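PDB 5G4I: phospholyase from Arthrobacter aurescens, which catalyses the pyridoxal 5'-phosphate-dependent elimination of phosphate from ethanolamine phosphate, on a class III transaminase scaffold. Local coordinates for residues 257-262 / 413-418. Residues are numbered along the deposited sequence; the frame is centred on the assembly and turned at random.
Sequences FGRTGS and MRPPLV. With PO4 (phosphate ion), chain D.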
loop_
_atom_site.group_PDB
_atom_site.type_symbol
_atom_site.label_atom_id
_atom_site.label_comp_id
_atom_site.label_asym_id
_atom_site.label_seq_id
_atom_site.Cartn_x
_atom_site.Cartn_y
_atom_site.Cartn_z
ATOM N N PHE A 257 -11.940 -8.107 -13.053
ATOM C CA PHE A 257 -12.077 -9.525 -12.612
ATOM C C PHE A 257 -13.448 -10.095 -12.994
ATOM O O PHE A 257 -14.029 -10.978 -12.314
ATOM C CB PHE A 257 -11.674 -9.762 -11.177
ATOM C CG PHE A 257 -10.181 -9.535 -10.939
ATOM C CD1 PHE A 257 -9.627 -8.216 -10.750
ATOM C CD2 PHE A 257 -9.289 -10.610 -11.002
ATOM C CE1 PHE A 257 -8.244 -8.051 -10.673
ATOM C CE2 PHE A 257 -7.909 -10.422 -10.921
ATOM C CZ PHE A 257 -7.407 -9.131 -10.769
ATOM N N GLY A 258 -14.004 -9.666 -14.127
ATOM C CA GLY A 258 -15.267 -10.250 -14.652
ATOM C C GLY A 258 -16.535 -9.824 -14.008
ATOM O O GLY A 258 -17.671 -10.271 -14.374
ATOM N N ARG A 259 -16.460 -8.761 -13.201
ATOM C CA ARG A 259 -17.668 -8.125 -12.575
ATOM C C ARG A 259 -18.770 -7.762 -13.569
ATOM O O ARG A 259 -19.961 -7.892 -13.261
ATOM C CB ARG A 259 -17.227 -6.910 -11.784
ATOM C CG ARG A 259 -18.327 -5.963 -11.207
ATOM C CD ARG A 259 -19.156 -6.634 -10.156
ATOM N NE ARG A 259 -18.391 -7.178 -9.047
ATOM C CZ ARG A 259 -19.010 -7.819 -8.029
ATOM N NH1 ARG A 259 -20.323 -8.030 -8.097
ATOM N NH2 ARG A 259 -18.305 -8.409 -7.063
ATOM N N THR A 260 -18.386 -7.244 -14.728
ATOM C CA THR A 260 -19.365 -6.807 -15.744
ATOM C C THR A 260 -19.943 -7.973 -16.567
ATOM O O THR A 260 -20.915 -7.707 -17.323
ATOM C CB THR A 260 -18.763 -5.799 -16.793
ATOM O OG1 THR A 260 -17.788 -6.433 -17.581
ATOM C CG2 THR A 260 -18.173 -4.527 -16.128
ATOM N N GLY A 261 -19.420 -9.197 -16.429
ATOM C CA GLY A 261 -19.972 -10.385 -17.168
ATOM C C GLY A 261 -19.517 -10.441 -18.639
ATOM O O GLY A 261 -19.106 -11.540 -19.078
ATOM N N SER A 262 -19.562 -9.301 -19.375
ATOM C CA SER A 262 -19.318 -9.302 -20.801
ATOM C C SER A 262 -17.874 -9.271 -21.198
ATOM O O SER A 262 -17.572 -9.398 -22.398
ATOM C CB SER A 262 -20.101 -8.164 -21.452
ATOM O OG SER A 262 -19.835 -6.891 -20.873
ATOM N N MET A 413 -25.997 -2.579 -5.819
ATOM C CA MET A 413 -25.931 -4.034 -5.478
ATOM C C MET A 413 -24.832 -4.684 -6.263
ATOM O O MET A 413 -24.758 -4.474 -7.509
ATOM C CB MET A 413 -27.193 -4.584 -5.882
ATOM C CG MET A 413 -28.258 -4.083 -4.912
ATOM S SD MET A 413 -29.957 -3.989 -5.323
ATOM C CE MET A 413 -30.601 -4.260 -6.949
ATOM N N ARG A 414 -23.954 -5.330 -5.519
ATOM C CA ARG A 414 -22.617 -5.700 -6.021
ATOM C C ARG A 414 -22.154 -6.807 -5.111
ATOM O O ARG A 414 -21.226 -6.650 -4.359
ATOM C CB ARG A 414 -21.658 -4.443 -6.017
ATOM C CG ARG A 414 -20.165 -4.698 -6.463
ATOM C CD ARG A 414 -19.154 -3.610 -6.000
ATOM N NE ARG A 414 -19.119 -3.686 -4.531
ATOM C CZ ARG A 414 -18.522 -2.759 -3.752
ATOM N NH1 ARG A 414 -17.652 -1.856 -4.291
ATOM N NH2 ARG A 414 -18.513 -2.812 -2.433
ATOM N N PRO A 415 -22.725 -8.022 -5.307
ATOM C CA PRO A 415 -22.394 -9.159 -4.380
ATOM C C PRO A 415 -21.097 -9.881 -4.681
ATOM O O PRO A 415 -20.574 -9.671 -5.833
ATOM C CB PRO A 415 -23.588 -10.103 -4.607
ATOM C CG PRO A 415 -24.001 -9.851 -6.039
ATOM C CD PRO A 415 -23.838 -8.370 -6.232
ATOM N N PRO A 416 -20.556 -10.724 -3.827
ATOM C CA PRO A 416 -19.511 -11.696 -4.219
ATOM C C PRO A 416 -19.877 -12.380 -5.550
ATOM O O PRO A 416 -21.071 -12.607 -5.845
ATOM C CB PRO A 416 -19.448 -12.673 -3.023
ATOM C CG PRO A 416 -19.923 -11.766 -1.861
ATOM C CD PRO A 416 -21.032 -10.931 -2.421
ATOM N N LEU A 417 -18.874 -12.686 -6.395
ATOM C CA LEU A 417 -19.141 -13.256 -7.766
ATOM C C LEU A 417 -19.599 -14.723 -7.726
ATOM O O LEU A 417 -19.868 -15.321 -8.786
ATOM C CB LEU A 417 -17.933 -13.041 -8.720
ATOM C CG LEU A 417 -18.400 -12.508 -10.091
ATOM C CD1 LEU A 417 -18.787 -11.058 -10.063
ATOM C CD2 LEU A 417 -17.321 -12.731 -11.178
ATOM N N VAL A 418 -19.695 -15.371 -6.552
ATOM C CA VAL A 418 -20.319 -16.668 -6.352
ATOM C C VAL A 418 -21.836 -16.559 -6.097
ATOM O O VAL A 418 -22.509 -17.582 -5.896
ATOM C CB VAL A 418 -19.604 -17.472 -5.241
ATOM C CG1 VAL A 418 -18.238 -17.884 -5.626
ATOM C CG2 VAL A 418 -19.603 -16.728 -3.921
HETATM P P PO4 D . -16.699 0.448 -1.676
HETATM O O1 PO4 D . -16.708 0.434 -3.090
HETATM O O2 PO4 D . -16.660 -0.915 -0.988
HETATM O O3 PO4 D . -18.196 0.693 -1.529
HETATM O O4 PO4 D . -15.869 1.471 -0.944
#
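Arg259 closes on the carbonyl of Pro415 with both terminal nitrogens, NH1 at 2.8 Å and NH2 at 2.9 Å from Pro415 O. The acceptor lies almost in the guanidinium plane, but only NH1 approaches in the plane of the carbonyl; NH2 comes from above it, and both bonds are bent, with N-H...O angles of 145° and 141°. A further hydrogen bond from NH1 to Leu367 O helps fix the rotation of the group. The two arginines cross at about a right angle, and the guanidinium of Arg414 is carried off to a phosphate ion, probably from the crystallisation liquor: NH1 binds PO4 O1 at 2.8 Å and NH2 binds PO4 O2 at 3.0 Å. Tyr61 and Gln254 of the same chain, and Arg90 of the second subunit, also hydrogen-bond this ion. The Arg259 guanidinium is sandwiched as well: Arg414 CG sits over the centre of one face, 3.7 Å from Arg259 CZ, and Leu417 CD1 covers the opposite face, 3.8 Å from the same CZ. Bends at chi2 (66°) and chi3 fold the Arg259 chain into this slot. With an alanine here, the buried Pro415 carbonyl would probably lose both of these donors and a gap would open between Arg414 and Leu417. Past the sandwich, Leu417 CD2 rests 3.9 Å from Phe257 O and also touches Gly258 O, at the start of the type I turn Gly258-Gly261. The contact thus lies where the large, cofactor-binding domain meets the C-terminal part that packs on it in fold-type I PLP enzymes; Arg414, hydrogen-bonded through NH1 to OE1 of the cofactor-binding Gln254, its side chain about 6 Å from PLP, brings it into the active site, and the phosphate there is consistent with a place for the substrate's phosphate group.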